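Local coordinates for DUF5012 domain-containing protein (Bacteroides thetaiotaomicron, PDB 5FQ8) that is a lipoprotein of uncharacterised function, with a bacterial Ig-like domain that suggests a role at the cell surface, at residues V59-P62 and G63-L67. Residues are numbered along the deposited sequence; the frame is centred on the assembly and turned at random.
Sequences VNTP and GIYNL
T61 and Y65 meet where the chain passes from a loop into strand 63-72. The chain bends at P62 and runs on extended through G63. At the backbone angles of G63 a side chain would be jammed against P62 O, which suits a residue that has none. G63, Y65 and L67 make backbone hydrogen bonds with V87, V85 and R83 of strand 78-87.

The side chain of Y65 reaches back toward the loop. CG stands beside the backbone N, anti to the carbonyl carbon (chi1 -64°), and this sends the ring that way. Y65 OH donates to T61 O at 2.8 Å. T61 O lies at the ring edge, in its plane. The C=O...O angle at T61 O is 131°, and the hydroxyl lies 30° out of the carbonyl plane. T61 CB lies 3.4 Å from Y65 OH. T61 OG1 is hydrogen-bonded to D58 OD2. The Y65 side chain also touches V57, D58 and V87.

A tyrosine at the start of a strand, hydrogen-bonded to the backbone carbonyl four residues earlier across a Pro-Gly pair, is a tyrosine corner, a motif of Greek-key beta sandwiches such as Ig-like domains.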
ATOM      1  N   VAL G  59      28.757  62.474 -35.461  1.00 63.14           N
ATOM      2  CA  VAL G  59      27.576  63.303 -35.296  1.00 66.11           C
ATOM      3  C   VAL G  59      27.475  64.364 -36.378  1.00 69.20           C
ATOM      4  O   VAL G  59      26.389  64.908 -36.601  1.00 70.18           O
ATOM      5  CB  VAL G  59      27.566  63.949 -33.900  1.00 68.08           C
ATOM      6  CG1 VAL G  59      27.457  62.883 -32.840  1.00 67.88           C
ATOM      7  CG2 VAL G  59      28.820  64.769 -33.693  1.00 69.57           C
ATOM      8  N   ASN G  60      28.572  64.674 -37.062  1.00 74.16           N
ATOM      9  CA  ASN G  60      28.577  65.698 -38.096  1.00 74.59           C
ATOM     10  C   ASN G  60      28.345  65.134 -39.491  1.00 75.22           C
ATOM     11  O   ASN G  60      28.533  65.856 -40.473  1.00 79.01           O
ATOM     12  CB  ASN G  60      29.894  66.473 -38.067  1.00 76.19           C
ATOM     13  CG  ASN G  60      30.001  67.393 -36.872  1.00 77.30           C
ATOM     14  OD1 ASN G  60      30.789  67.151 -35.962  1.00 79.84           O
ATOM     15  ND2 ASN G  60      29.211  68.460 -36.872  1.00 79.72           N
ATOM     16  N   THR G  61      27.952  63.867 -39.601  1.00 70.21           N
ATOM     17  CA  THR G  61      27.633  63.245 -40.879  1.00 66.71           C
ATOM     18  C   THR G  61      26.388  62.388 -40.717  1.00 58.82           C
ATOM     19  O   THR G  61      26.430  61.367 -40.024  1.00 58.67           O
ATOM     20  CB  THR G  61      28.787  62.383 -41.387  1.00 55.16           C
ATOM     21  OG1 THR G  61      29.913  63.209 -41.697  1.00 61.16           O
ATOM     22  CG2 THR G  61      28.367  61.627 -42.628  1.00 55.69           C
ATOM     23  N   PRO G  62      25.266  62.771 -41.316  1.00 63.18           N
ATOM     24  CA  PRO G  62      24.043  61.980 -41.156  1.00 63.03           C
ATOM     25  C   PRO G  62      24.232  60.547 -41.623  1.00 62.88           C
ATOM     26  O   PRO G  62      25.024  60.263 -42.523  1.00 67.73           O
ATOM     27  CB  PRO G  62      23.030  62.725 -42.026  1.00 71.49           C
ATOM     28  CG  PRO G  62      23.518  64.132 -42.028  1.00 59.26           C
ATOM     29  CD  PRO G  62      25.014  64.048 -42.001  1.00 66.60           C
ATOM     30  N   GLY G  63      23.507  59.641 -40.984  1.00 71.23           N
ATOM     31  CA  GLY G  63      23.547  58.241 -41.349  1.00 68.29           C
ATOM     32  C   GLY G  63      23.228  57.358 -40.155  1.00 61.43           C
ATOM     33  O   GLY G  63      22.697  57.815 -39.146  1.00 59.21           O
ATOM     34  N   ILE G  64      23.566  56.079 -40.305  1.00 57.41           N
ATOM     35  CA  ILE G  64      23.344  55.065 -39.281  1.00 54.36           C
ATOM     36  C   ILE G  64      24.692  54.596 -38.759  1.00 58.37           C
ATOM     37  O   ILE G  64      25.561  54.182 -39.537  1.00 63.88           O
ATOM     38  CB  ILE G  64      22.539  53.878 -39.824  1.00 53.25           C
ATOM     39  CG1 ILE G  64      21.258  54.360 -40.492  1.00 49.84           C
ATOM     40  CG2 ILE G  64      22.210  52.922 -38.704  1.00 46.52           C
ATOM     41  CD1 ILE G  64      20.414  53.230 -41.032  1.00 50.20           C
ATOM     42  N   TYR G  65      24.855  54.637 -37.439  1.00 61.39           N
ATOM     43  CA  TYR G  65      26.087  54.235 -36.781  1.00 58.52           C
ATOM     44  C   TYR G  65      25.765  53.151 -35.771  1.00 57.57           C
ATOM     45  O   TYR G  65      24.914  53.349 -34.898  1.00 54.77           O
ATOM     46  CB  TYR G  65      26.756  55.430 -36.107  1.00 53.19           C
ATOM     47  CG  TYR G  65      27.194  56.480 -37.082  1.00 50.90           C
ATOM     48  CD1 TYR G  65      28.396  56.364 -37.762  1.00 49.36           C
ATOM     49  CD2 TYR G  65      26.396  57.577 -37.345  1.00 55.07           C
ATOM     50  CE1 TYR G  65      28.798  57.318 -38.663  1.00 58.43           C
ATOM     51  CE2 TYR G  65      26.790  58.540 -38.248  1.00 58.26           C
ATOM     52  CZ  TYR G  65      27.990  58.404 -38.903  1.00 59.65           C
ATOM     53  OH  TYR G  65      28.381  59.362 -39.804  1.00 61.71           O
ATOM     54  N   ASN G  66      26.438  52.009 -35.897  1.00 62.83           N
ATOM     55  CA  ASN G  66      26.276  50.885 -34.984  1.00 58.46           C
ATOM     56  C   ASN G  66      27.486  50.779 -34.065  1.00 52.83           C
ATOM     57  O   ASN G  66      28.628  50.798 -34.534  1.00 49.34           O
ATOM     58  CB  ASN G  66      26.104  49.576 -35.751  1.00 51.92           C
ATOM     59  CG  ASN G  66      24.797  49.505 -36.484  1.00 48.85           C
ATOM     60  OD1 ASN G  66      23.815  48.988 -35.966  1.00 47.74           O
ATOM     61  ND2 ASN G  66      24.773  50.023 -37.703  1.00 49.03           N
ATOM     62  N   LEU G  67      27.229  50.656 -32.767  1.00 44.36           N
ATOM     63  CA  LEU G  67      28.261  50.444 -31.764  1.00 38.42           C
ATOM     64  C   LEU G  67      28.050  49.079 -31.139  1.00 37.90           C
ATOM     65  O   LEU G  67      26.927  48.732 -30.774  1.00 37.32           O
ATOM     66  CB  LEU G  67      28.216  51.521 -30.692  1.00 38.86           C
ATOM     67  CG  LEU G  67      28.309  52.974 -31.129  1.00 40.03           C
ATOM     68  CD1 LEU G  67      27.412  53.815 -30.255  1.00 43.49           C
ATOM     69  CD2 LEU G  67      29.728  53.452 -31.014  1.00 40.28           C
TER